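Local coordinates for protein CD180 antigen (Mus musculus, PDB 3T6Q) that may cooperate with MD-1 and TLR4 in the innate immune response of B cells to bacterial lipopolysaccharide, leading to NF-kappa-B activation, at residues A[26-38]-A[49-61]. Numbering follows the deposited sequence.
Sequences EIPGTLPNSTECL and QNTTFSRLINLTF. With NAG (2-acetamido-2-deoxy-beta-D-glucopyranose), chain R; NAG (2-acetamido-2-deoxy-beta-D-glucopyranose), chain Q.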
loop_
_atom_site.group_PDB
_atom_site.type_symbol
_atom_site.label_atom_id
_atom_site.label_comp_id
_atom_site.label_asym_id
_atom_site.label_seq_id
_atom_site.Cartn_x
_atom_site.Cartn_y
_atom_site.Cartn_z
ATOM N N GLU A 26 -17.926 12.764 -14.848
ATOM C CA GLU A 26 -18.296 12.013 -16.054
ATOM C C GLU A 26 -17.560 12.629 -17.223
ATOM O O GLU A 26 -17.055 13.748 -17.127
ATOM C CB GLU A 26 -19.812 12.099 -16.298
ATOM C CG GLU A 26 -20.307 13.524 -16.495
ATOM C CD GLU A 26 -21.825 13.621 -16.652
ATOM O OE1 GLU A 26 -22.285 14.516 -17.397
ATOM O OE2 GLU A 26 -22.564 12.810 -16.041
ATOM N N ILE A 27 -17.531 11.933 -18.349
ATOM C CA ILE A 27 -16.912 12.504 -19.544
ATOM C C ILE A 27 -17.784 13.639 -20.078
ATOM O O ILE A 27 -18.977 13.448 -20.246
ATOM C CB ILE A 27 -16.721 11.415 -20.612
ATOM C CG1 ILE A 27 -15.609 10.490 -20.170
ATOM C CG2 ILE A 27 -16.385 12.020 -21.974
ATOM C CD1 ILE A 27 -15.665 9.169 -20.876
ATOM N N PRO A 28 -17.203 14.825 -20.325
ATOM C CA PRO A 28 -18.051 15.934 -20.751
ATOM C C PRO A 28 -18.761 15.663 -22.077
ATOM O O PRO A 28 -18.192 15.054 -22.998
ATOM C CB PRO A 28 -17.065 17.085 -20.891
ATOM C CG PRO A 28 -16.014 16.769 -19.874
ATOM C CD PRO A 28 -15.846 15.287 -19.985
ATOM N N GLY A 29 -20.015 16.092 -22.160
ATOM C CA GLY A 29 -20.807 15.866 -23.361
ATOM C C GLY A 29 -20.235 16.604 -24.553
ATOM O O GLY A 29 -20.449 16.200 -25.682
ATOM N N THR A 30 -19.488 17.675 -24.304
ATOM C CA THR A 30 -18.866 18.440 -25.384
ATOM C C THR A 30 -17.633 17.800 -26.044
ATOM O O THR A 30 -17.119 18.355 -27.015
ATOM C CB THR A 30 -18.476 19.864 -24.928
ATOM O OG1 THR A 30 -17.599 19.788 -23.799
ATOM C CG2 THR A 30 -19.712 20.683 -24.556
ATOM N N LEU A 31 -17.135 16.669 -25.534
ATOM C CA LEU A 31 -15.959 16.013 -26.170
ATOM C C LEU A 31 -16.419 15.224 -27.365
ATOM O O LEU A 31 -17.327 14.393 -27.228
ATOM C CB LEU A 31 -15.205 15.054 -25.222
ATOM C CG LEU A 31 -14.502 15.556 -23.953
ATOM C CD1 LEU A 31 -13.953 14.348 -23.187
ATOM C CD2 LEU A 31 -13.393 16.557 -24.252
ATOM N N PRO A 32 -15.786 15.447 -28.530
ATOM C CA PRO A 32 -16.226 14.787 -29.766
ATOM C C PRO A 32 -16.046 13.273 -29.747
ATOM O O PRO A 32 -15.155 12.748 -29.065
ATOM C CB PRO A 32 -15.332 15.430 -30.843
ATOM C CG PRO A 32 -14.114 15.875 -30.096
ATOM C CD PRO A 32 -14.651 16.357 -28.778
ATOM N N ASN A 33 -16.898 12.585 -30.496
ATOM C CA ASN A 33 -16.869 11.128 -30.617
ATOM C C ASN A 33 -15.585 10.619 -31.257
ATOM O O ASN A 33 -15.232 9.440 -31.138
ATOM C CB ASN A 33 -18.068 10.656 -31.441
ATOM C CG ASN A 33 -19.381 10.754 -30.680
ATOM O OD1 ASN A 33 -19.402 10.778 -29.438
ATOM N ND2 ASN A 33 -20.488 10.804 -31.429
ATOM N N SER A 34 -14.907 11.529 -31.941
ATOM C CA SER A 34 -13.666 11.241 -32.628
ATOM C C SER A 34 -12.415 11.349 -31.730
ATOM O O SER A 34 -11.325 11.044 -32.190
ATOM C CB SER A 34 -13.503 12.232 -33.768
ATOM O OG SER A 34 -13.502 13.529 -33.221
ATOM N N THR A 35 -12.566 11.811 -30.484
ATOM C CA THR A 35 -11.416 11.914 -29.547
ATOM C C THR A 35 -10.597 10.626 -29.530
ATOM O O THR A 35 -11.141 9.527 -29.362
ATOM C CB THR A 35 -11.882 12.218 -28.114
ATOM O OG1 THR A 35 -12.661 13.416 -28.128
ATOM C CG2 THR A 35 -10.652 12.398 -27.167
ATOM N N GLU A 36 -9.294 10.761 -29.743
ATOM C CA GLU A 36 -8.378 9.624 -29.667
ATOM C C GLU A 36 -7.466 9.627 -28.432
ATOM O O GLU A 36 -7.108 8.566 -27.933
ATOM C CB GLU A 36 -7.528 9.582 -30.920
ATOM C CG GLU A 36 -8.352 9.261 -32.154
ATOM C CD GLU A 36 -7.571 9.338 -33.441
ATOM O OE1 GLU A 36 -6.345 9.595 -33.404
ATOM O OE2 GLU A 36 -8.206 9.125 -34.498
ATOM N N CYS A 37 -7.119 10.807 -27.936
ATOM C CA CYS A 37 -6.198 10.911 -26.784
ATOM C C CYS A 37 -6.808 11.779 -25.692
ATOM O O CYS A 37 -6.913 12.993 -25.847
ATOM C CB CYS A 37 -4.826 11.453 -27.215
ATOM S SG CYS A 37 -4.043 10.545 -28.571
ATOM N N LEU A 38 -7.208 11.134 -24.591
ATOM C CA LEU A 38 -7.909 11.782 -23.492
ATOM C C LEU A 38 -7.056 11.739 -22.198
ATOM O O LEU A 38 -6.767 10.663 -21.663
ATOM C CB LEU A 38 -9.273 11.106 -23.252
ATOM C CG LEU A 38 -10.165 11.922 -22.279
ATOM C CD1 LEU A 38 -10.335 13.360 -22.745
ATOM C CD2 LEU A 38 -11.513 11.272 -22.012
ATOM N N GLN A 49 -17.855 2.112 -15.189
ATOM C CA GLN A 49 -18.725 0.985 -15.524
ATOM C C GLN A 49 -19.053 1.098 -17.041
ATOM O O GLN A 49 -18.544 1.994 -17.710
ATOM C CB GLN A 49 -20.006 1.039 -14.652
ATOM C CG GLN A 49 -20.859 2.305 -14.821
ATOM C CD GLN A 49 -20.543 3.367 -13.803
ATOM O OE1 GLN A 49 -20.087 3.073 -12.694
ATOM N NE2 GLN A 49 -20.776 4.612 -14.165
ATOM N N ASN A 50 -19.906 0.212 -17.549
ATOM C CA ASN A 50 -20.165 0.092 -18.995
ATOM C C ASN A 50 -20.631 1.353 -19.666
ATOM O O ASN A 50 -20.355 1.555 -20.843
ATOM C CB ASN A 50 -21.116 -1.080 -19.294
ATOM C CG ASN A 50 -22.551 -0.812 -18.829
ATOM O OD1 ASN A 50 -22.785 -0.204 -17.783
ATOM N ND2 ASN A 50 -23.521 -1.260 -19.628
ATOM N N THR A 51 -21.256 2.257 -18.915
ATOM C CA THR A 51 -21.743 3.515 -19.474
ATOM C C THR A 51 -20.746 4.693 -19.448
ATOM O O THR A 51 -20.991 5.756 -20.048
ATOM C CB THR A 51 -23.004 3.971 -18.726
ATOM O OG1 THR A 51 -22.729 3.916 -17.324
ATOM C CG2 THR A 51 -24.186 3.027 -19.031
ATOM N N THR A 52 -19.638 4.541 -18.736
ATOM C CA THR A 52 -18.761 5.689 -18.503
ATOM C C THR A 52 -18.095 6.206 -19.783
ATOM O O THR A 52 -18.033 7.426 -20.022
ATOM C CB THR A 52 -17.663 5.317 -17.488
ATOM O OG1 THR A 52 -18.295 4.777 -16.313
ATOM C CG2 THR A 52 -16.814 6.555 -17.167
ATOM N N PHE A 53 -17.603 5.282 -20.611
ATOM C CA PHE A 53 -16.769 5.677 -21.773
ATOM C C PHE A 53 -17.392 5.261 -23.130
ATOM O O PHE A 53 -16.762 5.434 -24.184
ATOM C CB PHE A 53 -15.355 5.037 -21.646
ATOM C CG PHE A 53 -14.605 5.405 -20.360
ATOM C CD1 PHE A 53 -14.326 4.425 -19.403
ATOM C CD2 PHE A 53 -14.169 6.706 -20.120
ATOM C CE1 PHE A 53 -13.662 4.753 -18.228
ATOM C CE2 PHE A 53 -13.488 7.050 -18.921
ATOM C CZ PHE A 53 -13.239 6.071 -17.989
ATOM N N SER A 54 -18.597 4.685 -23.107
ATOM C CA SER A 54 -19.090 3.928 -24.279
ATOM C C SER A 54 -19.209 4.721 -25.590
ATOM O O SER A 54 -19.109 4.126 -26.655
ATOM C CB SER A 54 -20.394 3.162 -23.975
ATOM O OG SER A 54 -21.386 4.071 -23.567
ATOM N N ARG A 55 -19.361 6.045 -25.542
ATOM C CA ARG A 55 -19.417 6.770 -26.814
ATOM C C ARG A 55 -18.050 7.115 -27.448
ATOM O O ARG A 55 -17.982 7.427 -28.639
ATOM C CB ARG A 55 -20.337 7.988 -26.714
ATOM C CG ARG A 55 -19.743 9.138 -25.969
ATOM C CD ARG A 55 -20.666 10.323 -26.086
ATOM N NE ARG A 55 -20.127 11.447 -25.353
ATOM C CZ ARG A 55 -19.298 12.337 -25.870
ATOM N NH1 ARG A 55 -18.855 13.327 -25.113
ATOM N NH2 ARG A 55 -18.922 12.234 -27.137
ATOM N N LEU A 56 -16.960 7.024 -26.665
ATOM C CA LEU A 56 -15.605 7.362 -27.135
ATOM C C LEU A 56 -14.941 6.132 -27.791
ATOM O O LEU A 56 -14.000 5.498 -27.256
ATOM C CB LEU A 56 -14.753 7.955 -25.985
ATOM C CG LEU A 56 -15.351 9.206 -25.353
ATOM C CD1 LEU A 56 -14.417 9.799 -24.291
ATOM C CD2 LEU A 56 -15.725 10.279 -26.387
ATOM N N ILE A 57 -15.450 5.789 -28.975
ATOM C CA ILE A 57 -15.097 4.534 -29.616
ATOM C C ILE A 57 -13.673 4.560 -30.213
ATOM O O ILE A 57 -13.086 3.506 -30.469
ATOM C CB ILE A 57 -16.107 4.176 -30.745
ATOM C CG1 ILE A 57 -16.212 5.332 -31.744
ATOM C CG2 ILE A 57 -17.470 3.778 -30.146
ATOM C CD1 ILE A 57 -16.999 4.972 -32.995
ATOM N N ASN A 58 -13.160 5.762 -30.457
ATOM C CA ASN A 58 -11.877 5.918 -31.134
ATOM C C ASN A 58 -10.668 6.187 -30.201
ATOM O O ASN A 58 -9.596 6.539 -30.695
ATOM C CB ASN A 58 -11.980 7.044 -32.161
ATOM C CG ASN A 58 -12.536 6.569 -33.516
ATOM O OD1 ASN A 58 -12.954 5.435 -33.683
ATOM N ND2 ASN A 58 -12.470 7.444 -34.496
ATOM N N LEU A 59 -10.837 6.040 -28.879
ATOM C CA LEU A 59 -9.727 6.283 -27.930
ATOM C C LEU A 59 -8.573 5.346 -28.229
ATOM O O LEU A 59 -8.776 4.117 -28.365
ATOM C CB LEU A 59 -10.174 6.080 -26.472
ATOM C CG LEU A 59 -11.123 7.124 -25.870
ATOM C CD1 LEU A 59 -11.527 6.773 -24.441
ATOM C CD2 LEU A 59 -10.537 8.535 -25.980
ATOM N N THR A 60 -7.369 5.909 -28.367
ATOM C CA THR A 60 -6.162 5.064 -28.389
ATOM C C THR A 60 -5.310 5.231 -27.097
ATOM O O THR A 60 -4.498 4.376 -26.771
ATOM C CB THR A 60 -5.282 5.374 -29.632
ATOM O OG1 THR A 60 -4.785 6.706 -29.532
ATOM C CG2 THR A 60 -6.133 5.282 -30.945
ATOM N N PHE A 61 -5.515 6.334 -26.393
ATOM C CA PHE A 61 -4.765 6.695 -25.167
ATOM C C PHE A 61 -5.788 7.223 -24.153
ATOM O O PHE A 61 -6.486 8.189 -24.427
ATOM C CB PHE A 61 -3.720 7.816 -25.477
ATOM C CG PHE A 61 -2.915 8.280 -24.254
ATOM C CD1 PHE A 61 -3.393 9.307 -23.434
ATOM C CD2 PHE A 61 -1.715 7.657 -23.914
ATOM C CE1 PHE A 61 -2.682 9.728 -22.318
ATOM C CE2 PHE A 61 -0.998 8.064 -22.789
ATOM C CZ PHE A 61 -1.487 9.098 -21.996
HETATM C C1 NAG R . -24.928 -1.106 -19.328
HETATM C C2 NAG R . -25.778 -0.916 -20.597
HETATM C C3 NAG R . -27.279 -1.060 -20.264
HETATM C C4 NAG R . -27.602 -2.222 -19.310
HETATM C C5 NAG R . -26.680 -2.098 -18.102
HETATM C C6 NAG R . -26.908 -3.106 -16.984
HETATM C C7 NAG R . -24.506 0.416 -22.259
HETATM C C8 NAG R . -24.236 1.742 -22.892
HETATM N N2 NAG R . -25.446 0.333 -21.291
HETATM O O3 NAG R . -27.972 -1.316 -21.455
HETATM O O4 NAG R . -28.972 -2.201 -18.946
HETATM O O5 NAG R . -25.366 -2.244 -18.586
HETATM O O6 NAG R . -26.527 -4.371 -17.441
HETATM O O7 NAG R . -23.849 -0.542 -22.675
HETATM C C1 NAG Q . -21.843 10.872 -30.928
HETATM C C2 NAG Q . -22.528 11.059 -32.295
HETATM C C3 NAG Q . -23.956 10.512 -32.415
HETATM C C4 NAG Q . -24.283 9.347 -31.477
HETATM C C5 NAG Q . -23.551 9.472 -30.141
HETATM C C6 NAG Q . -23.764 8.262 -29.238
HETATM C C7 NAG Q . -22.053 12.891 -33.820
HETATM C C8 NAG Q . -22.142 14.371 -34.073
HETATM N N2 NAG Q . -22.552 12.465 -32.656
HETATM O O3 NAG Q . -24.155 10.106 -33.757
HETATM O O4 NAG Q . -25.670 9.317 -31.246
HETATM O O5 NAG Q . -22.174 9.600 -30.418
HETATM O O6 NAG Q . -22.920 7.213 -29.651
HETATM O O7 NAG Q . -21.538 12.134 -34.651
HETATM O O HOH W 1 -18.933 9.564 -18.379
HETATM O O HOH W 2 -20.037 11.851 -22.512
HETATM O O HOH W 3 -13.638 8.464 -29.292
HETATM O O HOH W 4 -10.895 9.466 -34.336
HETATM O O HOH W 5 -4.326 7.866 -31.978
#
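R55 reaches into the loop 28-33 and plugs it with its guanidinium group. CG takes the hindered position between backbone N and carbonyl carbon (chi1 75°), and the chain then runs extended to NE. NH1 and NH2 converge end-on on L31 O, which lies in the guanidinium plane, at 2.8 and 2.7 Å. NH2 also donates to N33 OD1 (2.8 Å), whose amide plane is turned 59° from the guanidinium, while NE reaches I27 O through a water. The group has these partners round its edge and L56 CD2 over one face, which should restrict its rotation. The same N33 amide carries an N-acetylglucosamine on ND2, so R55 probably helps to hold the root of a glycan; N50 bears a second one.

Next to the arginine, I27 and L56 meet tip to tip, CD1 to CD1 at 3.7 Å, and the L38 and L56 side chains cross at about a right angle, CD2 of the first near CD1 of the second. L59 lies alongside T35, methyl to methyl, its CD2 also 4.0 Å from L38 CB. Toward the strands, E36 O accepts from both T60 N (2.7 Å) and F61 N, and L38 N donates to F61 O. Waters link polar groups across the contact, one joining S34 O, E36 OE2 and N58 ND2.

In this leucine-rich solenoid of the Toll-like receptor family, R55 joins the LRRNT region to the first repeat, and the pairing of 36-38 with 60-61 joins the first repeat to the second. Y17 of strand 16-18 backs L31, P32 and T35, F77 lies nearly parallel to the F53 ring, and strand 37-39 runs parallel to 61-63, between it and 16-18.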